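Local coordinates for protein lovastatin nonaketide synthase mokA (Monascus pilosus, PDB 6AD3) that assembles the polyketide dihydromonacolin L on the route to monacolin K (lovastatin), this chain being the condensation domain of the multidomain synthase, at residues M104-S109 with G450-T455; V159-D164 with D192-K197; L188-F193 with F202-H207; G442-G447 with S473-K478. The protein carries 1 engineered substitution. All coordinates share one frame; numbering follows the deposited sequence.

Contact 1. Residues M104-S109 with G450-T455; sequences MFMTGS and GSAKMT
Bends at chi2 (59°) and chi3 (77°) curl the Met104 chain back so that its SD presses on Met454 CB at 3.6 Å; Met454 runs extended beyond CG, and the two side chains meet at roughly a right angle. Met106, bent at chi3, lies alongside Met454 and points the same way, with its CE 4.2 Å from Met454 CG, while Met106 CB packs on Ala452 CB at 3.9 Å. Phe220 of helix 213-227 touches all three methionines. A water joins the two threonines, 2.7 Å from Thr107 OG1, to which it donates, and 2.6 Å from Thr455 OG1; Thr107 OG1 is also bonded to Glu199. The backbones are laced by Thr455 N to Phe105 O (2.9 Å) and by a reciprocal pair, Thr107 N to Lys453 O (3.0 Å) and Lys453 N to Thr107 O (2.9 Å). Farther along, Ser451 N still bonds Ser109 O, and between these rungs Gly108 lets the chains draw close. The arrangement is an antiparallel edge pairing: strand 453-460, coming from the C-terminal half of the chain, completes the five-stranded N-terminal sheet, consistent with the lobe-to-lobe crossover of condensation domains.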
loop_
_atom_site.group_PDB
_atom_site.type_symbol
_atom_site.label_atom_id
_atom_site.label_comp_id
_atom_site.label_asym_id
_atom_site.label_seq_id
_atom_site.Cartn_x
_atom_site.Cartn_y
_atom_site.Cartn_z
ATOM N N MET A 104 14.130 -3.889 7.654
ATOM C CA MET A 104 15.134 -4.283 6.715
ATOM C C MET A 104 16.338 -4.875 7.451
ATOM O O MET A 104 17.079 -4.159 8.148
ATOM C CB MET A 104 15.565 -3.116 5.852
ATOM C CG MET A 104 16.467 -3.561 4.681
ATOM S SD MET A 104 15.773 -4.790 3.491
ATOM C CE MET A 104 14.694 -3.754 2.502
ATOM N N PHE A 105 16.537 -6.162 7.249
ATOM C CA PHE A 105 17.740 -6.854 7.752
ATOM C C PHE A 105 18.923 -6.417 6.919
ATOM O O PHE A 105 18.846 -6.404 5.686
ATOM C CB PHE A 105 17.567 -8.369 7.649
ATOM C CG PHE A 105 16.630 -8.932 8.638
ATOM C CD1 PHE A 105 16.998 -9.065 9.953
ATOM C CD2 PHE A 105 15.346 -9.314 8.263
ATOM C CE1 PHE A 105 16.137 -9.641 10.877
ATOM C CE2 PHE A 105 14.451 -9.781 9.192
ATOM C CZ PHE A 105 14.872 -10.043 10.479
ATOM N N MET A 106 20.008 -6.013 7.581
ATOM C CA MET A 106 21.224 -5.645 6.882
ATOM C C MET A 106 22.448 -6.069 7.644
ATOM O O MET A 106 22.429 -6.144 8.871
ATOM C CB MET A 106 21.299 -4.133 6.542
ATOM C CG MET A 106 20.938 -3.144 7.636
ATOM S SD MET A 106 20.451 -1.507 6.963
ATOM C CE MET A 106 18.846 -1.849 6.353
ATOM N N THR A 107 23.523 -6.306 6.906
ATOM C CA THR A 107 24.723 -6.881 7.471
ATOM C C THR A 107 25.910 -6.003 7.104
ATOM O O THR A 107 26.146 -5.761 5.941
ATOM C CB THR A 107 24.995 -8.311 6.964
ATOM O OG1 THR A 107 23.897 -9.171 7.295
ATOM C CG2 THR A 107 26.265 -8.867 7.612
ATOM N N GLY A 108 26.616 -5.489 8.099
ATOM C CA GLY A 108 27.726 -4.620 7.830
ATOM C C GLY A 108 27.773 -3.443 8.759
ATOM O O GLY A 108 26.791 -3.139 9.447
ATOM N N SER A 109 28.917 -2.747 8.771
ATOM C CA SER A 109 29.147 -1.709 9.751
ATOM C C SER A 109 28.244 -0.462 9.581
ATOM O O SER A 109 28.241 0.188 8.534
ATOM C CB SER A 109 30.617 -1.303 9.756
ATOM O OG SER A 109 30.842 -0.383 10.805
ATOM N N GLY A 450 25.790 3.058 4.971
ATOM C CA GLY A 450 27.141 2.795 5.424
ATOM C C GLY A 450 27.730 1.610 4.695
ATOM O O GLY A 450 27.635 1.516 3.467
ATOM N N SER A 451 28.203 0.622 5.451
ATOM C CA SER A 451 28.748 -0.581 4.847
ATOM C C SER A 451 27.803 -1.743 5.018
ATOM O O SER A 451 28.189 -2.903 4.847
ATOM C CB SER A 451 30.107 -0.920 5.473
ATOM O OG SER A 451 31.002 0.145 5.292
ATOM N N ALA A 452 26.581 -1.465 5.439
ATOM C CA ALA A 452 25.640 -2.535 5.620
ATOM C C ALA A 452 24.926 -2.802 4.294
ATOM O O ALA A 452 24.415 -1.887 3.674
ATOM C CB ALA A 452 24.652 -2.179 6.700
ATOM N N LYS A 453 24.763 -4.075 3.970
ATOM C CA LYS A 453 24.001 -4.473 2.808
ATOM C C LYS A 453 22.715 -5.142 3.253
ATOM O O LYS A 453 22.730 -6.052 4.071
ATOM C CB LYS A 453 24.816 -5.441 1.956
ATOM C CG LYS A 453 26.068 -4.814 1.339
ATOM C CD LYS A 453 26.376 -5.412 -0.031
ATOM C CE LYS A 453 26.484 -4.342 -1.103
ATOM N NZ LYS A 453 27.895 -4.150 -1.533
ATOM N N MET A 454 21.626 -4.800 2.592
ATOM C CA MET A 454 20.351 -5.407 2.890
ATOM C C MET A 454 20.235 -6.795 2.393
ATOM O O MET A 454 20.697 -7.120 1.310
ATOM C CB MET A 454 19.210 -4.597 2.303
ATOM C CG MET A 454 19.401 -3.165 2.455
ATOM S SD MET A 454 18.278 -2.351 1.353
ATOM C CE MET A 454 18.208 -0.753 2.134
ATOM N N THR A 455 19.587 -7.631 3.167
ATOM C CA THR A 455 19.453 -9.019 2.793
ATOM C C THR A 455 17.985 -9.450 2.645
ATOM O O THR A 455 17.694 -10.458 2.032
ATOM C CB THR A 455 20.148 -9.915 3.830
ATOM O OG1 THR A 455 19.550 -9.705 5.109
ATOM C CG2 THR A 455 21.645 -9.596 3.914
HETATM O O HOH W 1 21.243 -8.903 6.974
#

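Contact 2. Residues V159-D164 with D192-K197; sequences VIQVAD and DFFWGK
Val159 starts the contact by setting its CG1 beside Asp192 OD2 and 3.7 Å from Phe194 CE1, the valine crossing the phenylalanine at about a right angle. The carboxylate of Asp192 finds a polar partner in His200 on the adjoining strand. Ile160 then ties the backbones twice: its N donates to Asp192 O (2.8 Å) and its O accepts from Phe194 N (2.9 Å). Its side chain lies next to that of Phe193, pointing the same way on the other side of the sheet. Gln161 covers one face of the Phe194 ring, with its CB 4.0 Å from the ring centroid and 28° off the normal, a CH-pi contact. The ring gets there because Phe194 CG stands between its backbone N and carbonyl carbon (chi1 72°), which folds the phenyl across the strand toward the Gln161 backbone. Val162 donates from N to Phe194 O at 2.9 Å and divides its methyls between two rings, CG1 against Phe193 CD1 and CG2 3.7 Å from Trp195 CE3. Beyond it a water bridges Ala163 O (2.6 Å) and Gly196 N. Asp164 lays its backbone over one face of the Trp195 indole, CA lying 3.7 Å from CD1, while its side chain, through Gly167 N, N-caps helix 165-176, the connection of the beta-alpha-beta unit whose parallel strands 157-161 and 188-195 pair here. The chemistry is thus divided: three backbone bonds fix the parallel register, ring faces of Phe194 and Trp195 pack against Gln161 and Asp164, and water carries on the link where direct pairing stops.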
loop_
_atom_site.group_PDB
_atom_site.type_symbol
_atom_site.label_atom_id
_atom_site.label_comp_id
_atom_site.label_asym_id
_atom_site.label_seq_id
_atom_site.Cartn_x
_atom_site.Cartn_y
_atom_site.Cartn_z
ATOM N N VAL A 159 18.710 3.336 18.801
ATOM C CA VAL A 159 19.648 2.338 18.341
ATOM C C VAL A 159 19.789 1.352 19.468
ATOM O O VAL A 159 20.219 1.745 20.584
ATOM C CB VAL A 159 21.026 2.955 17.952
ATOM C CG1 VAL A 159 21.965 1.883 17.429
ATOM C CG2 VAL A 159 20.841 4.046 16.897
ATOM N N ILE A 160 19.288 0.129 19.257
ATOM C CA ILE A 160 19.000 -0.792 20.383
ATOM C C ILE A 160 19.765 -2.107 20.270
ATOM O O ILE A 160 19.633 -2.838 19.304
ATOM C CB ILE A 160 17.488 -1.086 20.506
ATOM C CG1 ILE A 160 16.705 0.199 20.768
ATOM C CG2 ILE A 160 17.210 -2.119 21.620
ATOM C CD1 ILE A 160 15.205 -0.027 20.836
ATOM N N GLN A 161 20.634 -2.391 21.248
ATOM C CA GLN A 161 21.315 -3.661 21.266
ATOM C C GLN A 161 20.362 -4.812 21.654
ATOM O O GLN A 161 19.638 -4.732 22.672
ATOM C CB GLN A 161 22.466 -3.626 22.272
ATOM C CG GLN A 161 23.424 -4.768 22.075
ATOM C CD GLN A 161 24.520 -4.773 23.122
ATOM O OE1 GLN A 161 24.863 -3.736 23.681
ATOM N NE2 GLN A 161 25.082 -5.920 23.363
ATOM N N VAL A 162 20.364 -5.860 20.864
ATOM C CA VAL A 162 19.623 -7.081 21.215
ATOM C C VAL A 162 20.585 -8.266 21.259
ATOM O O VAL A 162 21.712 -8.185 20.796
ATOM C CB VAL A 162 18.445 -7.355 20.251
ATOM C CG1 VAL A 162 17.436 -6.243 20.363
ATOM C CG2 VAL A 162 18.938 -7.501 18.817
ATOM N N ALA A 163 20.094 -9.379 21.758
ATOM C CA ALA A 163 20.933 -10.531 22.022
ATOM C C ALA A 163 21.309 -11.224 20.725
ATOM O O ALA A 163 22.418 -11.751 20.601
ATOM C CB ALA A 163 20.214 -11.491 22.954
ATOM N N ASP A 164 20.409 -11.184 19.738
ATOM C CA ASP A 164 20.492 -12.042 18.575
ATOM C C ASP A 164 19.327 -11.722 17.656
ATOM O O ASP A 164 18.488 -10.882 17.981
ATOM C CB ASP A 164 20.448 -13.554 18.956
ATOM C CG ASP A 164 19.232 -13.930 19.806
ATOM O OD1 ASP A 164 18.211 -13.192 19.867
ATOM O OD2 ASP A 164 19.303 -14.978 20.460
ATOM N N ASP A 192 17.167 0.989 14.959
ATOM C CA ASP A 192 18.237 0.125 14.459
ATOM C C ASP A 192 18.517 -0.910 15.510
ATOM O O ASP A 192 19.095 -0.568 16.572
ATOM C CB ASP A 192 19.513 0.965 14.193
ATOM C CG ASP A 192 20.750 0.103 13.861
ATOM O OD1 ASP A 192 20.593 -1.096 13.548
ATOM O OD2 ASP A 192 21.886 0.644 13.970
ATOM N N PHE A 193 17.892 -2.079 15.378
ATOM C CA PHE A 193 18.195 -3.213 16.310
ATOM C C PHE A 193 19.500 -3.851 15.856
ATOM O O PHE A 193 19.663 -4.170 14.685
ATOM C CB PHE A 193 17.101 -4.292 16.273
ATOM C CG PHE A 193 15.779 -3.855 16.809
ATOM C CD1 PHE A 193 15.566 -3.728 18.164
ATOM C CD2 PHE A 193 14.703 -3.656 15.941
ATOM C CE1 PHE A 193 14.315 -3.392 18.670
ATOM C CE2 PHE A 193 13.462 -3.291 16.422
ATOM C CZ PHE A 193 13.242 -3.168 17.767
ATOM N N PHE A 194 20.464 -4.080 16.778
ATOM C CA PHE A 194 21.774 -4.549 16.342
ATOM C C PHE A 194 22.312 -5.622 17.280
ATOM O O PHE A 194 21.973 -5.643 18.454
ATOM C CB PHE A 194 22.763 -3.383 16.220
ATOM C CG PHE A 194 23.219 -2.798 17.536
ATOM C CD1 PHE A 194 22.467 -1.837 18.181
ATOM C CD2 PHE A 194 24.395 -3.238 18.136
ATOM C CE1 PHE A 194 22.955 -1.171 19.266
ATOM C CE2 PHE A 194 24.878 -2.590 19.258
ATOM C CZ PHE A 194 24.132 -1.589 19.852
ATOM N N TRP A 195 23.035 -6.566 16.697
ATOM C CA TRP A 195 23.564 -7.730 17.437
ATOM C C TRP A 195 24.728 -8.310 16.683
ATOM O O TRP A 195 24.971 -7.961 15.526
ATOM C CB TRP A 195 22.494 -8.783 17.616
ATOM C CG TRP A 195 22.089 -9.461 16.342
ATOM C CD1 TRP A 195 22.544 -10.664 15.867
ATOM C CD2 TRP A 195 21.035 -9.055 15.453
ATOM N NE1 TRP A 195 21.894 -10.987 14.701
ATOM C CE2 TRP A 195 21.007 -9.988 14.395
ATOM C CE3 TRP A 195 20.242 -7.905 15.355
ATOM C CZ2 TRP A 195 20.130 -9.863 13.300
ATOM C CZ3 TRP A 195 19.413 -7.759 14.257
ATOM C CH2 TRP A 195 19.333 -8.759 13.262
ATOM N N GLY A 196 25.399 -9.280 17.305
ATOM C CA GLY A 196 26.396 -10.077 16.608
ATOM C C GLY A 196 27.509 -9.247 16.013
ATOM O O GLY A 196 27.914 -8.230 16.583
ATOM N N LYS A 197 28.046 -9.730 14.909
ATOM C CA LYS A 197 29.046 -9.028 14.158
ATOM C C LYS A 197 28.391 -8.175 13.073
ATOM O O LYS A 197 28.062 -8.668 11.992
ATOM C CB LYS A 197 30.007 -10.008 13.520
ATOM C CG LYS A 197 31.246 -9.357 12.962
ATOM C CD LYS A 197 32.267 -10.424 12.570
ATOM C CE LYS A 197 32.377 -10.569 11.060
ATOM N NZ LYS A 197 33.269 -9.514 10.500
HETATM O O HOH W 2 24.694 -11.128 19.423
#

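Contact 3. Residues L188-F193 with F202-H207; sequences LRLVDF and FVVAYH
The beta hairpin of strands 188-195 and 199-206 forms this buried contact, its two arms almost exactly antiparallel. Arg189 N bonds Ala205 O at 2.8 Å and Ala205 N bonds Arg189 O at 2.9 Å; Val191 and Val203 do the same, with Val203 N 2.7 Å from Val191 O. On the face shared by Leu188, Leu190 and Phe202, Leu188 CD2 reaches over to Tyr206 CB at 3.5 Å, and Leu190 CD2 lies beside Val204 CG2 at 4.0 Å. The Phe202 ring turns an edge toward Asp192 CA. On the other face, Ala205 CB rests against Arg189 CB (3.8 Å), and Val203 CG2 meets the edge of the Phe193 ring in its plane, while Val191 CG1 sits over the ring centre. The Arg189 chain bends at chi2 (-91°), which folds the guanidinium back so that NH1 donates to Leu188 O (2.9 Å) from above its carbonyl plane; NH1 also forms a salt bridge with Asp186, and NE bonds Thr178. Helices 112-125 and 165-176 pack on the two faces. The hairpin supplies two inner strands of this condensation domain's five-stranded sheet, and His207 probably starts the segment corresponding to the family's HHxxxDG motif, here HRFVGDG.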
loop_
_atom_site.group_PDB
_atom_site.type_symbol
_atom_site.label_atom_id
_atom_site.label_comp_id
_atom_site.label_asym_id
_atom_site.label_seq_id
_atom_site.Cartn_x
_atom_site.Cartn_y
_atom_site.Cartn_z
ATOM N N LEU A 188 5.965 8.056 14.338
ATOM C CA LEU A 188 6.994 7.280 13.622
ATOM C C LEU A 188 7.824 6.501 14.644
ATOM O O LEU A 188 7.981 6.940 15.822
ATOM C CB LEU A 188 7.946 8.237 12.928
ATOM C CG LEU A 188 7.755 8.783 11.546
ATOM C CD1 LEU A 188 9.114 9.374 11.095
ATOM C CD2 LEU A 188 7.303 7.717 10.549
ATOM N N ARG A 189 8.344 5.357 14.232
ATOM C CA ARG A 189 9.451 4.728 14.952
ATOM C C ARG A 189 10.585 4.490 13.990
ATOM O O ARG A 189 10.356 4.101 12.853
ATOM C CB ARG A 189 9.026 3.388 15.580
ATOM C CG ARG A 189 7.704 3.445 16.339
ATOM C CD ARG A 189 7.919 3.782 17.783
ATOM N NE ARG A 189 6.644 3.893 18.505
ATOM C CZ ARG A 189 6.045 5.037 18.775
ATOM N NH1 ARG A 189 6.419 6.130 18.127
ATOM N NH2 ARG A 189 4.922 5.048 19.509
ATOM N N LEU A 190 11.783 4.911 14.386
ATOM C CA LEU A 190 12.985 4.664 13.592
ATOM C C LEU A 190 14.009 3.978 14.471
ATOM O O LEU A 190 14.489 4.599 15.408
ATOM C CB LEU A 190 13.571 5.972 13.085
ATOM C CG LEU A 190 12.662 6.818 12.198
ATOM C CD1 LEU A 190 13.187 8.226 12.028
ATOM C CD2 LEU A 190 12.458 6.166 10.849
ATOM N N VAL A 191 14.188 2.668 14.261
ATOM C CA VAL A 191 14.907 1.814 15.208
ATOM C C VAL A 191 15.914 0.949 14.485
ATOM O O VAL A 191 15.562 0.226 13.525
ATOM C CB VAL A 191 13.954 0.926 16.014
ATOM C CG1 VAL A 191 14.757 0.069 17.006
ATOM C CG2 VAL A 191 12.912 1.766 16.702
ATOM N N ASP A 192 17.167 0.989 14.959
ATOM C CA ASP A 192 18.237 0.125 14.459
ATOM C C ASP A 192 18.517 -0.910 15.510
ATOM O O ASP A 192 19.095 -0.568 16.572
ATOM C CB ASP A 192 19.513 0.965 14.193
ATOM C CG ASP A 192 20.750 0.103 13.861
ATOM O OD1 ASP A 192 20.593 -1.096 13.548
ATOM O OD2 ASP A 192 21.886 0.644 13.970
ATOM N N PHE A 193 17.892 -2.079 15.378
ATOM C CA PHE A 193 18.195 -3.213 16.310
ATOM C C PHE A 193 19.500 -3.851 15.856
ATOM O O PHE A 193 19.663 -4.170 14.685
ATOM C CB PHE A 193 17.101 -4.292 16.273
ATOM C CG PHE A 193 15.779 -3.855 16.809
ATOM C CD1 PHE A 193 15.566 -3.728 18.164
ATOM C CD2 PHE A 193 14.703 -3.656 15.941
ATOM C CE1 PHE A 193 14.315 -3.392 18.670
ATOM C CE2 PHE A 193 13.462 -3.291 16.422
ATOM C CZ PHE A 193 13.242 -3.168 17.767
ATOM N N PHE A 202 16.860 -2.737 10.716
ATOM C CA PHE A 202 16.509 -1.328 10.728
ATOM C C PHE A 202 15.043 -1.203 10.383
ATOM O O PHE A 202 14.606 -1.713 9.354
ATOM C CB PHE A 202 17.334 -0.580 9.692
ATOM C CG PHE A 202 16.943 0.856 9.534
ATOM C CD1 PHE A 202 16.805 1.654 10.639
ATOM C CD2 PHE A 202 16.674 1.379 8.297
ATOM C CE1 PHE A 202 16.395 2.969 10.519
ATOM C CE2 PHE A 202 16.295 2.707 8.157
ATOM C CZ PHE A 202 16.049 3.463 9.285
ATOM N N VAL A 203 14.266 -0.647 11.304
ATOM C CA VAL A 203 12.834 -0.623 11.192
ATOM C C VAL A 203 12.362 0.825 11.046
ATOM O O VAL A 203 12.679 1.695 11.881
ATOM C CB VAL A 203 12.148 -1.273 12.434
ATOM C CG1 VAL A 203 10.609 -1.301 12.281
ATOM C CG2 VAL A 203 12.677 -2.682 12.676
ATOM N N VAL A 204 11.520 1.037 10.036
ATOM C CA VAL A 204 10.732 2.204 9.869
ATOM C C VAL A 204 9.259 1.856 10.094
ATOM O O VAL A 204 8.672 1.045 9.376
ATOM C CB VAL A 204 10.907 2.809 8.450
ATOM C CG1 VAL A 204 9.946 3.968 8.262
ATOM C CG2 VAL A 204 12.338 3.229 8.202
ATOM N N ALA A 205 8.683 2.426 11.148
ATOM C CA ALA A 205 7.319 2.209 11.462
ATOM C C ALA A 205 6.593 3.548 11.459
ATOM O O ALA A 205 7.131 4.554 11.885
ATOM C CB ALA A 205 7.176 1.538 12.788
ATOM N N TYR A 206 5.382 3.541 10.952
ATOM C CA TYR A 206 4.631 4.769 10.745
ATOM C C TYR A 206 3.151 4.596 10.933
ATOM O O TYR A 206 2.536 3.604 10.500
ATOM C CB TYR A 206 4.913 5.397 9.377
ATOM C CG TYR A 206 4.657 4.495 8.189
ATOM C CD1 TYR A 206 5.616 3.599 7.761
ATOM C CD2 TYR A 206 3.498 4.651 7.404
ATOM C CE1 TYR A 206 5.408 2.823 6.621
ATOM C CE2 TYR A 206 3.297 3.906 6.270
ATOM C CZ TYR A 206 4.227 2.980 5.897
ATOM O OH TYR A 206 4.019 2.234 4.774
ATOM N N HIS A 207 2.567 5.595 11.600
ATOM C CA HIS A 207 1.144 5.821 11.523
ATOM C C HIS A 207 0.773 6.098 10.084
ATOM O O HIS A 207 1.548 6.696 9.330
ATOM C CB HIS A 207 0.721 6.971 12.428
ATOM C CG HIS A 207 -0.762 7.121 12.545
ATOM N ND1 HIS A 207 -1.505 6.565 13.567
ATOM C CD2 HIS A 207 -1.635 7.781 11.763
ATOM C CE1 HIS A 207 -2.775 6.845 13.381
ATOM N NE2 HIS A 207 -2.886 7.559 12.280
#

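Contact 4. Residues G442-G447 with S473-K478; sequences GQAESG and SDDPTK
Hydrogen bonds gather on the carboxylate of Asp475. With its CG anti to the backbone N (chi1 -179°), the group reaches across to the other loop, where OD2 accepts from Ala444 N at 3.0 Å, the donor lying above the carboxylate plane. OD1 is gripped twice from within its own loop, by Thr477 N (3.1 Å) on the anti side and by Thr477 OG1 (3.1 Å), both from the same face of the plane; the backbone bond makes an Asx turn, which accompanies a type I turn from Asp475 to Lys478. A water adds a second link, donating to Asp475 OD2 at 2.6 Å and accepting from Glu445 N at 2.8 Å, in the short 3-10 segment 444-446. A weaker CA-H...O contact joins Asp475 CA to Gly442 O (3.3 Å). Van der Waals packing centres on Gln443, whose extended side chain crosses Pro476 and Thr477 at about a right angle: its CG touches Pro476 CG at 3.6 Å, and its amide oxygen OE1 approaches the Thr477 CG2 methyl at 3.6 Å. Both loops lie at the surface, following neighbouring parallel strands of the six-stranded sheet, 435-440 and 468-473; the first leads on to strand 453-460 of the five-stranded sheet, the second to 481-487.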
loop_
_atom_site.group_PDB
_atom_site.type_symbol
_atom_site.label_atom_id
_atom_site.label_comp_id
_atom_site.label_asym_id
_atom_site.label_seq_id
_atom_site.Cartn_x
_atom_site.Cartn_y
_atom_site.Cartn_z
ATOM N N GLY A 442 10.845 -0.482 -7.300
ATOM C CA GLY A 442 12.086 0.138 -6.766
ATOM C C GLY A 442 13.314 -0.779 -6.649
ATOM O O GLY A 442 13.214 -1.992 -6.607
ATOM N N GLN A 443 14.469 -0.183 -6.450
ATOM C CA GLN A 443 15.606 -0.942 -5.968
ATOM C C GLN A 443 15.819 -0.671 -4.503
ATOM O O GLN A 443 16.252 0.428 -4.125
ATOM C CB GLN A 443 16.877 -0.599 -6.765
ATOM C CG GLN A 443 17.077 -1.428 -8.023
ATOM C CD GLN A 443 18.168 -0.845 -8.901
ATOM O OE1 GLN A 443 19.355 -1.158 -8.723
ATOM N NE2 GLN A 443 17.803 0.131 -9.728
ATOM N N ALA A 444 15.533 -1.695 -3.681
ATOM C CA ALA A 444 15.772 -1.665 -2.227
ATOM C C ALA A 444 17.176 -1.143 -1.877
ATOM O O ALA A 444 17.339 -0.369 -0.961
ATOM C CB ALA A 444 15.573 -3.065 -1.625
ATOM N N GLU A 445 18.163 -1.501 -2.686
ATOM C CA GLU A 445 19.565 -1.274 -2.357
ATOM C C GLU A 445 19.952 0.220 -2.545
ATOM O O GLU A 445 21.000 0.696 -2.032
ATOM C CB GLU A 445 20.436 -2.208 -3.244
ATOM C CG GLU A 445 21.922 -1.829 -3.335
ATOM C CD GLU A 445 22.732 -2.752 -4.242
ATOM O OE1 GLU A 445 23.929 -2.978 -3.945
ATOM O OE2 GLU A 445 22.185 -3.248 -5.252
ATOM N N SER A 446 19.098 0.984 -3.240
ATOM C CA SER A 446 19.353 2.427 -3.396
ATOM C C SER A 446 19.414 3.131 -2.032
ATOM O O SER A 446 20.089 4.134 -1.886
ATOM C CB SER A 446 18.275 3.050 -4.255
ATOM O OG SER A 446 18.351 2.478 -5.532
ATOM N N GLY A 447 18.734 2.548 -1.032
ATOM C CA GLY A 447 18.788 3.060 0.374
ATOM C C GLY A 447 19.722 2.297 1.313
ATOM O O GLY A 447 19.579 2.376 2.505
ATOM N N SER A 473 6.631 -6.900 -5.283
ATOM C CA SER A 473 7.832 -6.110 -5.544
ATOM C C SER A 473 8.518 -6.729 -6.746
ATOM O O SER A 473 8.656 -7.936 -6.839
ATOM C CB SER A 473 8.773 -6.124 -4.332
ATOM O OG SER A 473 8.180 -5.418 -3.218
ATOM N N ASP A 474 9.048 -5.880 -7.605
ATOM C CA ASP A 474 9.757 -6.328 -8.804
ATOM C C ASP A 474 11.053 -5.505 -8.864
ATOM O O ASP A 474 11.237 -4.661 -9.746
ATOM C CB ASP A 474 8.866 -6.097 -10.023
ATOM C CG ASP A 474 9.494 -6.553 -11.333
ATOM O OD1 ASP A 474 10.510 -7.237 -11.279
ATOM O OD2 ASP A 474 8.903 -6.253 -12.399
ATOM N N ASP A 475 11.945 -5.779 -7.928
ATOM C CA ASP A 475 13.245 -5.079 -7.831
ATOM C C ASP A 475 14.116 -5.653 -8.953
ATOM O O ASP A 475 14.230 -6.867 -9.067
ATOM C CB ASP A 475 13.860 -5.375 -6.453
ATOM C CG ASP A 475 15.186 -4.700 -6.228
ATOM O OD1 ASP A 475 15.938 -4.537 -7.205
ATOM O OD2 ASP A 475 15.447 -4.346 -5.068
ATOM N N PRO A 476 14.617 -4.790 -9.850
ATOM C CA PRO A 476 15.198 -5.302 -11.122
ATOM C C PRO A 476 16.433 -6.136 -10.920
ATOM O O PRO A 476 16.891 -6.818 -11.863
ATOM C CB PRO A 476 15.547 -4.013 -11.904
ATOM C CG PRO A 476 15.465 -2.891 -10.908
ATOM C CD PRO A 476 14.416 -3.335 -9.911
ATOM N N THR A 477 16.990 -6.086 -9.714
ATOM C CA THR A 477 18.180 -6.860 -9.383
ATOM C C THR A 477 17.893 -8.090 -8.529
ATOM O O THR A 477 18.809 -8.729 -8.063
ATOM C CB THR A 477 19.238 -6.000 -8.634
ATOM O OG1 THR A 477 18.792 -5.719 -7.294
ATOM C CG2 THR A 477 19.509 -4.674 -9.389
ATOM N N LYS A 478 16.620 -8.389 -8.297
ATOM C CA LYS A 478 16.205 -9.611 -7.595
ATOM C C LYS A 478 15.182 -10.337 -8.486
ATOM O O LYS A 478 15.010 -9.966 -9.661
ATOM C CB LYS A 478 15.557 -9.265 -6.250
ATOM C CG LYS A 478 16.392 -8.343 -5.398
ATOM C CD LYS A 478 17.477 -9.145 -4.711
ATOM C CE LYS A 478 18.569 -8.250 -4.148
ATOM N NZ LYS A 478 19.139 -8.862 -2.918
HETATM O O HOH W 3 17.882 -3.561 -4.556
#

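Contacts 1, 2 and 3 belong to one five-stranded sheet, ordered 157-161, 188-195, 199-206, 100-107, 453-460: contact 2 is the parallel pair at one edge, contact 3 the central hairpin, contact 1 the other edge. Their centres lie about 12 to 15 Å apart, and contacts 2 and 3 share Asp192 and Phe193. Along the chain both are nested inside the long loop that contact 1 closes. Contact 4 lies next to the second, six-stranded sheet, its centre about 14 Å from that of contact 1 and about 25 Å from that of contact 2. It alternates with contact 1 in sequence, and Met454 SD packs on Ala444 O (3.2 Å); the chain joins the sheets, running from strand 435-440 through 442-447 to 453-460.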